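Local coordinates for protein acetyl-CoA C-acetyltransferase (Syntrophomonas wolfei subsp. wolfei, PDB 7N7Z) that probably catalyses the thiolytic cleavage of acetoacetyl-CoA and, in reverse, the Claisen-type condensation of two acetyl-CoA molecules, at residues B[91-96]-B[385-390]; B[119-124]-B[253-258]; B[162-167]-B[290-295]; B[319-324]-B[352-357]. All coordinates share one frame; numbering follows the deposited sequence.

Contact 1 of 4, residues B[91-96]-B[385-390]; sequences NCASGM and ASLCVG
The two cysteine-bearing active-site segments of the thiolase fold meet here: Cys92, the predicted acyl-carrying nucleophile, precedes helix 94-107, and Cys388, a predicted proton acceptor, begins the Cys-Val-Gly segment after strand 382-387. Their sulfurs do not touch; Cys92 SG and Cys388 SG stand 5.5 Å apart, facing a common pocket. The backbone amides Cys92 N and Gly390 N are 4.8 Å apart, a pairing consistent with the oxyanion hole that such amides form in thiolases. Asn91 fixes the edge of this arrangement. Its ND2 donates to Gly390 O at 2.8 Å, with the acceptor in the plane of the amide but the donor well above the plane of the glycine carbonyl. Asn91 ND2 also has a weak bond to Ser67 of the second subunit. With Asn91 replaced by an alanine, Gly390 O is likely to lose this donor and the segment to become free to shift. Small and apolar residues suit the buried interface beyond: Cys92 CB lies 3.9 Å from Leu387 CD1, and Ala93 is short enough for the helix start to sit close over the strand. Farther along, Met96, bent at its thioether, sets CE 4.0 Å from Ala385 CB.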
loop_
_atom_site.group_PDB
_atom_site.type_symbol
_atom_site.label_atom_id
_atom_site.label_comp_id
_atom_site.label_asym_id
_atom_site.label_seq_id
_atom_site.Cartn_x
_atom_site.Cartn_y
_atom_site.Cartn_z
ATOM N N ASN B 91 8.004 1.392 -25.463
ATOM C CA ASN B 91 9.050 1.766 -24.515
ATOM C C ASN B 91 9.758 3.042 -24.967
ATOM O O ASN B 91 9.127 4.100 -25.061
ATOM C CB ASN B 91 10.034 0.606 -24.323
ATOM C CG ASN B 91 9.554 -0.397 -23.291
ATOM O OD1 ASN B 91 8.885 -0.038 -22.322
ATOM N ND2 ASN B 91 9.898 -1.664 -23.493
ATOM N N CYS B 92 11.059 2.964 -25.254
ATOM C CA CYS B 92 11.814 4.178 -25.546
ATOM C C CYS B 92 11.393 4.803 -26.870
ATOM O O CYS B 92 11.519 6.020 -27.045
ATOM C CB CYS B 92 13.310 3.868 -25.553
ATOM S SG CYS B 92 13.842 2.820 -24.177
ATOM N N ALA B 93 10.892 3.998 -27.806
ATOM C CA ALA B 93 10.456 4.486 -29.106
ATOM C C ALA B 93 8.972 4.827 -29.133
ATOM O O ALA B 93 8.387 4.925 -30.218
ATOM C CB ALA B 93 10.771 3.455 -30.191
ATOM N N SER B 94 8.356 5.007 -27.964
ATOM C CA SER B 94 6.932 5.317 -27.904
ATOM C C SER B 94 6.599 6.533 -28.761
ATOM O O SER B 94 5.679 6.497 -29.585
ATOM C CB SER B 94 6.523 5.552 -26.451
ATOM O OG SER B 94 6.219 4.331 -25.804
ATOM N N GLY B 95 7.351 7.621 -28.582
ATOM C CA GLY B 95 7.082 8.830 -29.341
ATOM C C GLY B 95 7.291 8.659 -30.831
ATOM O O GLY B 95 6.619 9.312 -31.634
ATOM N N MET B 96 8.216 7.782 -31.224
ATOM C CA MET B 96 8.473 7.547 -32.640
ATOM C C MET B 96 7.424 6.627 -33.258
ATOM O O MET B 96 7.156 6.722 -34.461
ATOM C CB MET B 96 9.881 6.968 -32.815
ATOM C CG MET B 96 10.252 6.623 -34.255
ATOM S SD MET B 96 12.005 6.735 -34.717
ATOM C CE MET B 96 12.514 8.291 -33.986
ATOM N N ALA B 385 16.622 9.980 -37.304
ATOM C CA ALA B 385 16.584 9.742 -35.868
ATOM C C ALA B 385 16.255 8.281 -35.612
ATOM O O ALA B 385 15.342 7.729 -36.233
ATOM C CB ALA B 385 15.555 10.647 -35.182
ATOM N N SER B 386 16.999 7.663 -34.698
ATOM C CA SER B 386 16.792 6.267 -34.343
ATOM C C SER B 386 17.127 6.085 -32.871
ATOM O O SER B 386 17.783 6.929 -32.255
ATOM C CB SER B 386 17.645 5.333 -35.208
ATOM O OG SER B 386 17.396 3.975 -34.890
ATOM N N LEU B 387 16.669 4.969 -32.310
ATOM C CA LEU B 387 16.919 4.686 -30.903
ATOM C C LEU B 387 16.564 3.237 -30.608
ATOM O O LEU B 387 15.634 2.678 -31.200
ATOM C CB LEU B 387 16.118 5.628 -29.992
ATOM C CG LEU B 387 14.618 5.368 -29.821
ATOM C CD1 LEU B 387 14.098 6.136 -28.615
ATOM C CD2 LEU B 387 13.840 5.744 -31.071
ATOM N N CYS B 388 17.320 2.639 -29.689
ATOM C CA CYS B 388 17.026 1.296 -29.217
ATOM C C CYS B 388 15.784 1.313 -28.330
ATOM O O CYS B 388 15.313 2.365 -27.889
ATOM C CB CYS B 388 18.218 0.726 -28.451
ATOM S SG CYS B 388 18.514 1.512 -26.851
ATOM N N VAL B 389 15.255 0.123 -28.058
ATOM C CA VAL B 389 14.019 -0.026 -27.300
ATOM C C VAL B 389 14.157 -1.203 -26.348
ATOM O O VAL B 389 14.670 -2.263 -26.721
ATOM C CB VAL B 389 12.807 -0.226 -28.234
ATOM C CG1 VAL B 389 11.640 -0.845 -27.478
ATOM C CG2 VAL B 389 12.401 1.090 -28.858
ATOM N N GLY B 390 13.691 -1.016 -25.115
ATOM C CA GLY B 390 13.598 -2.113 -24.175
ATOM C C GLY B 390 12.774 -3.246 -24.750
ATOM O O GLY B 390 11.628 -3.040 -25.164
#

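Contact 2 of 4, residues B[119-124]-B[253-258]; sequences VESMSN and INDCAA
Ile253, just ahead of strand 254-264, meets the end of Met122: its CG2 lies 3.5 Å from Met122 CE, the two side chains crossing at about a right angle. Both also pack on Met147, so apolar side chains suit this place, the unbranched methionine able to bend over the isoleucine. Asn254 follows, its backbone N making a weak bond to the sulfur Met122 SD, while its amide is engaged elsewhere: OD1 accepts from His358 N and ND2 donates to Gly19 O. Asp255 carries the polar part of the contact. With CG beside the backbone N (chi1 -53°), its carboxylate reaches the short 3-10 turn after strand 113-121: OD1 accepts from Ser123 N at 2.9 Å on its syn side, and OD2 receives Ser123 OG at 2.6 Å through its syn lone pair. Two donors of one residue, one on each oxygen, fix the rotation of this buried, probably ionised, carboxylate. Were Asp255 cut back to an alanine, Ser123 N and OG would probably lose these acceptors and the 3-10 turn its tie to the strand. Cys256 exchanges backbone bonds with Glu120, Glu120 N to Cys256 O at 2.9 Å and Cys256 N to Glu120 O at 3.0 Å. Ala257, on the other face, sets CB 3.6 Å from Val119 CG2; a small side chain fits under helix 30-45. Such antiparallel pairing of neighbouring strands belongs to the layered alpha/beta core of the thiolase fold, here in its N-terminal half, with Asn254 tying the strand to the predicted active-site His358.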
loop_
_atom_site.group_PDB
_atom_site.type_symbol
_atom_site.label_atom_id
_atom_site.label_comp_id
_atom_site.label_asym_id
_atom_site.label_seq_id
_atom_site.Cartn_x
_atom_site.Cartn_y
_atom_site.Cartn_z
ATOM N N VAL B 119 5.280 11.859 -23.800
ATOM C CA VAL B 119 5.517 12.367 -22.456
ATOM C C VAL B 119 5.936 11.228 -21.542
ATOM O O VAL B 119 5.518 10.077 -21.711
ATOM C CB VAL B 119 4.265 13.081 -21.893
ATOM C CG1 VAL B 119 3.114 12.094 -21.732
ATOM C CG2 VAL B 119 4.593 13.747 -20.565
ATOM N N GLU B 120 6.769 11.565 -20.562
ATOM C CA GLU B 120 7.106 10.648 -19.478
ATOM C C GLU B 120 7.484 11.490 -18.269
ATOM O O GLU B 120 8.491 12.203 -18.302
ATOM C CB GLU B 120 8.245 9.712 -19.867
ATOM C CG GLU B 120 8.293 8.434 -19.040
ATOM C CD GLU B 120 7.062 7.575 -19.230
ATOM O OE1 GLU B 120 6.789 7.185 -20.383
ATOM O OE2 GLU B 120 6.366 7.293 -18.232
ATOM N N SER B 121 6.675 11.421 -17.216
ATOM C CA SER B 121 6.972 12.064 -15.940
ATOM C C SER B 121 7.378 10.952 -14.978
ATOM O O SER B 121 6.583 10.483 -14.161
ATOM C CB SER B 121 5.775 12.862 -15.427
ATOM O OG SER B 121 5.972 13.265 -14.082
ATOM N N MET B 122 8.637 10.520 -15.091
ATOM C CA MET B 122 9.107 9.393 -14.294
ATOM C C MET B 122 9.185 9.736 -12.814
ATOM O O MET B 122 9.161 8.826 -11.978
ATOM C CB MET B 122 10.474 8.910 -14.797
ATOM C CG MET B 122 10.663 9.013 -16.311
ATOM S SD MET B 122 12.295 8.516 -16.903
ATOM C CE MET B 122 12.354 6.798 -16.408
ATOM N N SER B 123 9.263 11.024 -12.473
ATOM C CA SER B 123 9.225 11.430 -11.075
ATOM C C SER B 123 7.879 11.138 -10.426
ATOM O O SER B 123 7.811 11.028 -9.196
ATOM C CB SER B 123 9.535 12.923 -10.955
ATOM O OG SER B 123 10.771 13.244 -11.570
ATOM N N ASN B 124 6.811 11.013 -11.218
ATOM C CA ASN B 124 5.464 10.820 -10.693
ATOM C C ASN B 124 4.868 9.474 -11.096
ATOM O O ASN B 124 3.643 9.316 -11.091
ATOM C CB ASN B 124 4.550 11.960 -11.153
ATOM C CG ASN B 124 4.827 13.258 -10.420
ATOM O OD1 ASN B 124 4.493 13.403 -9.242
ATOM N ND2 ASN B 124 5.442 14.210 -11.113
ATOM N N ILE B 253 17.214 9.080 -15.511
ATOM C CA ILE B 253 15.773 9.027 -15.295
ATOM C C ILE B 253 15.295 10.472 -15.255
ATOM O O ILE B 253 15.818 11.280 -14.477
ATOM C CB ILE B 253 15.432 8.275 -13.998
ATOM C CG1 ILE B 253 15.836 6.799 -14.114
ATOM C CG2 ILE B 253 13.954 8.388 -13.670
ATOM C CD1 ILE B 253 17.320 6.534 -13.885
ATOM N N ASN B 254 14.336 10.818 -16.114
ATOM C CA ASN B 254 14.046 12.224 -16.360
ATOM C C ASN B 254 12.599 12.422 -16.782
ATOM O O ASN B 254 11.926 11.493 -17.232
ATOM C CB ASN B 254 14.978 12.792 -17.435
ATOM C CG ASN B 254 16.433 12.499 -17.154
ATOM O OD1 ASN B 254 17.007 11.562 -17.707
ATOM N ND2 ASN B 254 17.033 13.287 -16.270
ATOM N N ASP B 255 12.141 13.665 -16.643
ATOM C CA ASP B 255 10.799 14.083 -17.023
ATOM C C ASP B 255 10.859 14.944 -18.277
ATOM O O ASP B 255 11.773 15.762 -18.434
ATOM C CB ASP B 255 10.133 14.877 -15.893
ATOM C CG ASP B 255 10.163 14.146 -14.564
ATOM O OD1 ASP B 255 10.096 12.898 -14.566
ATOM O OD2 ASP B 255 10.250 14.823 -13.517
ATOM N N CYS B 256 9.879 14.772 -19.163
ATOM C CA CYS B 256 9.799 15.603 -20.359
ATOM C C CYS B 256 8.522 15.287 -21.122
ATOM O O CYS B 256 7.933 14.213 -20.972
ATOM C CB CYS B 256 11.005 15.395 -21.279
ATOM S SG CYS B 256 11.005 16.484 -22.719
ATOM N N ALA B 257 8.117 16.243 -21.959
ATOM C CA ALA B 257 7.029 16.059 -22.906
ATOM C C ALA B 257 7.399 16.746 -24.212
ATOM O O ALA B 257 7.914 17.868 -24.208
ATOM C CB ALA B 257 5.705 16.624 -22.377
ATOM N N ALA B 258 7.148 16.059 -25.322
ATOM C CA ALA B 258 7.310 16.615 -26.655
ATOM C C ALA B 258 5.996 16.486 -27.413
ATOM O O ALA B 258 5.152 15.644 -27.092
ATOM C CB ALA B 258 8.434 15.912 -27.426
#

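Contact 3 of 4, residues B[162-167]-B[290-295]; sequences GMTAEN and KVMGLG
Thr164 turns its hydroxyl between its backbone N and carbonyl carbon (chi1 75°), and Met292, its CG in the same position and its chain bent at chi2 and chi3, brings its sulfur round to meet it. The two side chains cross at about a right angle, with Thr164 OG1 3.4 Å from Met292 SD. The hydroxyl has its hydrogen bond elsewhere, to Met161 O one turn back in its own helix, so it offers the methionine contact rather than a bond; a threonine suits this place because it can satisfy its oxygen locally and still pack. Alongside, the carbonyl of Lys290 points into the groove between two helix residues one turn apart: Lys290 O is 3.6 Å from Thr164 CB and 3.5 Å from Asn167 CB. Val291 adds a looser apolar touch, its CG1 4.2 Å from Asn167 CB. The long chain of Lys290 is exposed to solvent, as suits a lysine. Helix 161-172 probably belongs to the loop domain that thiolases insert between core strands, and segment 290-295 leads into helix 296-307 of the C-terminal half. Thr164 packs on Met292, which also touches Cys388, so the contact borders the thiolase active-site pocket.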
loop_
_atom_site.group_PDB
_atom_site.type_symbol
_atom_site.label_atom_id
_atom_site.label_comp_id
_atom_site.label_asym_id
_atom_site.label_seq_id
_atom_site.Cartn_x
_atom_site.Cartn_y
_atom_site.Cartn_z
ATOM N N GLY B 162 20.313 -1.625 -17.700
ATOM C CA GLY B 162 21.758 -1.548 -17.579
ATOM C C GLY B 162 22.441 -2.887 -17.767
ATOM O O GLY B 162 23.570 -2.949 -18.259
ATOM N N MET B 163 21.770 -3.976 -17.384
ATOM C CA MET B 163 22.352 -5.300 -17.568
ATOM C C MET B 163 22.508 -5.628 -19.047
ATOM O O MET B 163 23.512 -6.227 -19.454
ATOM C CB MET B 163 21.490 -6.356 -16.875
ATOM C CG MET B 163 21.242 -6.086 -15.400
ATOM S SD MET B 163 22.751 -6.167 -14.415
ATOM C CE MET B 163 22.756 -7.897 -13.946
ATOM N N THR B 164 21.529 -5.244 -19.871
ATOM C CA THR B 164 21.644 -5.495 -21.303
ATOM C C THR B 164 22.772 -4.679 -21.919
ATOM O O THR B 164 23.401 -5.123 -22.885
ATOM C CB THR B 164 20.321 -5.188 -22.008
ATOM O OG1 THR B 164 20.147 -3.770 -22.119
ATOM C CG2 THR B 164 19.152 -5.790 -21.236
ATOM N N ALA B 165 23.042 -3.488 -21.379
ATOM C CA ALA B 165 24.220 -2.742 -21.807
ATOM C C ALA B 165 25.496 -3.479 -21.421
ATOM O O ALA B 165 26.477 -3.473 -22.174
ATOM C CB ALA B 165 24.206 -1.339 -21.203
ATOM N N GLU B 166 25.499 -4.123 -20.251
ATOM C CA GLU B 166 26.655 -4.920 -19.852
ATOM C C GLU B 166 26.870 -6.080 -20.815
ATOM O O GLU B 166 28.013 -6.464 -21.093
ATOM C CB GLU B 166 26.473 -5.438 -18.425
ATOM C CG GLU B 166 26.633 -4.388 -17.330
ATOM C CD GLU B 166 28.002 -3.729 -17.318
ATOM O OE1 GLU B 166 28.864 -4.115 -18.135
ATOM O OE2 GLU B 166 28.215 -2.823 -16.483
ATOM N N ASN B 167 25.783 -6.653 -21.336
ATOM C CA ASN B 167 25.915 -7.724 -22.318
ATOM C C ASN B 167 26.591 -7.218 -23.587
ATOM O O ASN B 167 27.462 -7.893 -24.148
ATOM C CB ASN B 167 24.542 -8.316 -22.646
ATOM C CG ASN B 167 23.951 -9.118 -21.496
ATOM O OD1 ASN B 167 22.755 -9.024 -21.217
ATOM N ND2 ASN B 167 24.780 -9.919 -20.835
ATOM N N LYS B 290 17.957 -9.326 -24.791
ATOM C CA LYS B 290 19.161 -9.304 -23.970
ATOM C C LYS B 290 20.265 -8.434 -24.557
ATOM O O LYS B 290 21.261 -8.181 -23.869
ATOM C CB LYS B 290 19.667 -10.734 -23.768
ATOM C CG LYS B 290 18.617 -11.667 -23.178
ATOM C CD LYS B 290 19.237 -12.924 -22.584
ATOM C CE LYS B 290 19.528 -12.763 -21.098
ATOM N NZ LYS B 290 20.769 -11.976 -20.850
ATOM N N VAL B 291 20.120 -7.972 -25.798
ATOM C CA VAL B 291 21.059 -7.026 -26.391
ATOM C C VAL B 291 20.257 -5.960 -27.125
ATOM O O VAL B 291 20.608 -5.553 -28.239
ATOM C CB VAL B 291 22.055 -7.727 -27.333
ATOM C CG1 VAL B 291 23.061 -8.537 -26.526
ATOM C CG2 VAL B 291 21.320 -8.612 -28.329
ATOM N N MET B 292 19.170 -5.502 -26.496
ATOM C CA MET B 292 18.289 -4.524 -27.124
ATOM C C MET B 292 19.047 -3.296 -27.610
ATOM O O MET B 292 18.602 -2.623 -28.547
ATOM C CB MET B 292 17.189 -4.103 -26.141
ATOM C CG MET B 292 17.671 -3.757 -24.730
ATOM S SD MET B 292 18.561 -2.190 -24.629
ATOM C CE MET B 292 17.232 -1.031 -24.929
ATOM N N GLY B 293 20.191 -2.992 -26.994
ATOM C CA GLY B 293 20.903 -1.773 -27.333
ATOM C C GLY B 293 21.311 -1.690 -28.790
ATOM O O GLY B 293 21.478 -0.592 -29.328
ATOM N N LEU B 294 21.475 -2.834 -29.448
ATOM C CA LEU B 294 21.940 -2.860 -30.830
ATOM C C LEU B 294 20.829 -2.621 -31.845
ATOM O O LEU B 294 21.095 -2.678 -33.050
ATOM C CB LEU B 294 22.618 -4.201 -31.125
ATOM C CG LEU B 294 23.703 -4.625 -30.132
ATOM C CD1 LEU B 294 24.134 -6.061 -30.387
ATOM C CD2 LEU B 294 24.894 -3.681 -30.209
ATOM N N GLY B 295 19.605 -2.355 -31.394
ATOM C CA GLY B 295 18.483 -2.151 -32.282
ATOM C C GLY B 295 18.747 -1.144 -33.386
ATOM O O GLY B 295 18.449 -1.390 -34.560
#

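Contact 4 of 4, residues B[319-324]-B[352-357]; sequences VNEAFA and SGIGLG
This buried contact joins two signature loops of the C-terminal half of the thiolase fold: the Asn-Glu-Ala-Phe motif at 320-323, after strand 316-319, and the short helix 353-356 that runs into the Gly-His-Pro motif. Ser352, just before that helix, connects them. It places OG opposite its own backbone N (chi1 -162°), where OG accepts from Glu321 N at 3.2 Å, a moderately bent bond of 152°. The Glu321 side chain extends alongside the serine, OE1 lying 3.4 Å from Ser352 CB. Its buried carboxylate is satisfied farther on, OE1 by Ser186 OG and OE2 weakly by Asn348 ND2, which explains a long acidic residue here. Gly353 comes so near that its CA stands 3.3 Å from Glu321 O in a CA-H...O contact; a beta carbon there would collide with that oxygen and with Asn320 OD1. Ile354 comes next, reaching along the motif with its delta methyl: CD1 is 3.6 Å from Glu321 CB and 4.0 Å from Ala324 CB. Helix 176-196 packs on this isoleucine through Leu182, Ala183 and His187, so a branched apolar chain fits well. Asn320 touches the predicted catalytic His358, and in thiolases the asparagine of this motif helps hold a catalytic water. In this structure one water bridges the motif to the end of the short helix, donating to Asn320 OD1 at 2.5 Å and to Gly357 O at 3.0 Å.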
loop_
_atom_site.group_PDB
_atom_site.type_symbol
_atom_site.label_atom_id
_atom_site.label_comp_id
_atom_site.label_asym_id
_atom_site.label_seq_id
_atom_site.Cartn_x
_atom_site.Cartn_y
_atom_site.Cartn_z
ATOM N N VAL B 319 20.853 9.889 -32.660
ATOM C CA VAL B 319 20.827 8.511 -32.183
ATOM C C VAL B 319 20.874 8.559 -30.662
ATOM O O VAL B 319 21.899 8.929 -30.075
ATOM C CB VAL B 319 21.988 7.685 -32.751
ATOM C CG1 VAL B 319 21.946 6.269 -32.202
ATOM C CG2 VAL B 319 21.932 7.673 -34.270
ATOM N N ASN B 320 19.767 8.190 -30.026
ATOM C CA ASN B 320 19.685 8.248 -28.574
ATOM C C ASN B 320 20.750 7.361 -27.942
ATOM O O ASN B 320 20.865 6.176 -28.270
ATOM C CB ASN B 320 18.296 7.816 -28.106
ATOM C CG ASN B 320 18.092 8.023 -26.618
ATOM O OD1 ASN B 320 18.288 9.123 -26.100
ATOM N ND2 ASN B 320 17.701 6.963 -25.921
ATOM N N GLU B 321 21.531 7.940 -27.035
ATOM C CA GLU B 321 22.544 7.201 -26.286
ATOM C C GLU B 321 21.909 6.733 -24.982
ATOM O O GLU B 321 21.797 7.501 -24.023
ATOM C CB GLU B 321 23.771 8.070 -26.021
ATOM C CG GLU B 321 24.408 8.689 -27.261
ATOM C CD GLU B 321 25.362 9.822 -26.922
ATOM O OE1 GLU B 321 25.258 10.373 -25.805
ATOM O OE2 GLU B 321 26.217 10.159 -27.769
ATOM N N ALA B 322 21.479 5.470 -24.947
ATOM C CA ALA B 322 20.952 4.906 -23.709
ATOM C C ALA B 322 22.075 4.583 -22.731
ATOM O O ALA B 322 21.970 4.881 -21.536
ATOM C CB ALA B 322 20.129 3.653 -24.006
ATOM N N PHE B 323 23.148 3.968 -23.223
ATOM C CA PHE B 323 24.343 3.717 -22.434
ATOM C C PHE B 323 25.548 3.843 -23.353
ATOM O O PHE B 323 25.466 3.543 -24.547
ATOM C CB PHE B 323 24.315 2.331 -21.777
ATOM C CG PHE B 323 23.038 2.032 -21.042
ATOM C CD1 PHE B 323 21.969 1.440 -21.696
ATOM C CD2 PHE B 323 22.904 2.344 -19.700
ATOM C CE1 PHE B 323 20.794 1.165 -21.025
ATOM C CE2 PHE B 323 21.731 2.072 -19.024
ATOM C CZ PHE B 323 20.674 1.482 -19.687
ATOM N N ALA B 324 26.668 4.301 -22.789
ATOM C CA ALA B 324 27.879 4.463 -23.587
ATOM C C ALA B 324 28.271 3.150 -24.254
ATOM O O ALA B 324 28.570 3.112 -25.454
ATOM C CB ALA B 324 29.018 4.986 -22.712
ATOM N N SER B 352 23.238 13.649 -25.875
ATOM C CA SER B 352 22.066 12.803 -26.061
ATOM C C SER B 352 21.602 12.242 -24.722
ATOM O O SER B 352 21.704 12.919 -23.694
ATOM C CB SER B 352 22.375 11.678 -27.052
ATOM O OG SER B 352 21.179 11.102 -27.551
ATOM N N GLY B 353 21.095 11.006 -24.722
ATOM C CA GLY B 353 20.501 10.456 -23.515
ATOM C C GLY B 353 21.434 10.446 -22.321
ATOM O O GLY B 353 20.992 10.618 -21.182
ATOM N N ILE B 354 22.730 10.241 -22.555
ATOM C CA ILE B 354 23.668 10.155 -21.440
ATOM C C ILE B 354 23.831 11.515 -20.772
ATOM O O ILE B 354 23.885 11.614 -19.541
ATOM C CB ILE B 354 25.019 9.595 -21.919
ATOM C CG1 ILE B 354 24.864 8.135 -22.351
ATOM C CG2 ILE B 354 26.061 9.712 -20.815
ATOM C CD1 ILE B 354 26.015 7.620 -23.196
ATOM N N GLY B 355 23.909 12.581 -21.564
ATOM C CA GLY B 355 24.117 13.908 -21.021
ATOM C C GLY B 355 22.832 14.636 -20.688
ATOM O O GLY B 355 22.743 15.310 -19.657
ATOM N N LEU B 356 21.826 14.509 -21.553
ATOM C CA LEU B 356 20.578 15.243 -21.386
ATOM C C LEU B 356 19.507 14.458 -20.642
ATOM O O LEU B 356 18.589 15.071 -20.087
ATOM C CB LEU B 356 20.024 15.656 -22.753
ATOM C CG LEU B 356 20.712 16.836 -23.439
ATOM C CD1 LEU B 356 20.240 16.952 -24.880
ATOM C CD2 LEU B 356 20.457 18.132 -22.683
ATOM N N GLY B 357 19.596 13.137 -20.615
ATOM C CA GLY B 357 18.615 12.303 -19.951
ATOM C C GLY B 357 17.752 11.543 -20.944
ATOM O O GLY B 357 17.771 11.780 -22.152
HETATM O O HOH W 1 17.579 11.308 -25.073
#

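All four contacts gather around the predicted catalytic residues Cys92, His358 and Cys388. Contact 1 supplies both cysteines and touches two of the others: Met292 CE of contact 3 lies 3.5 Å from Gly390 N, and Ala322 CB of contact 4 lies 3.9 Å from Cys388 SG. Contacts 3 and 4 meet where Ala165 CB packs 3.6 Å from Phe323 CG. Contact 2 approaches from the N-terminal half, placing the side chain of Asn254 about 5 Å from that of His358 and touching Gly357 of contact 4, although it does not touch contact 1, whose nearest atoms are about 6 Å away. Contacts 1 and 3 each join the two halves of the thiolase fold, contact 1 at the pocket and contact 3 at its edge through Met292.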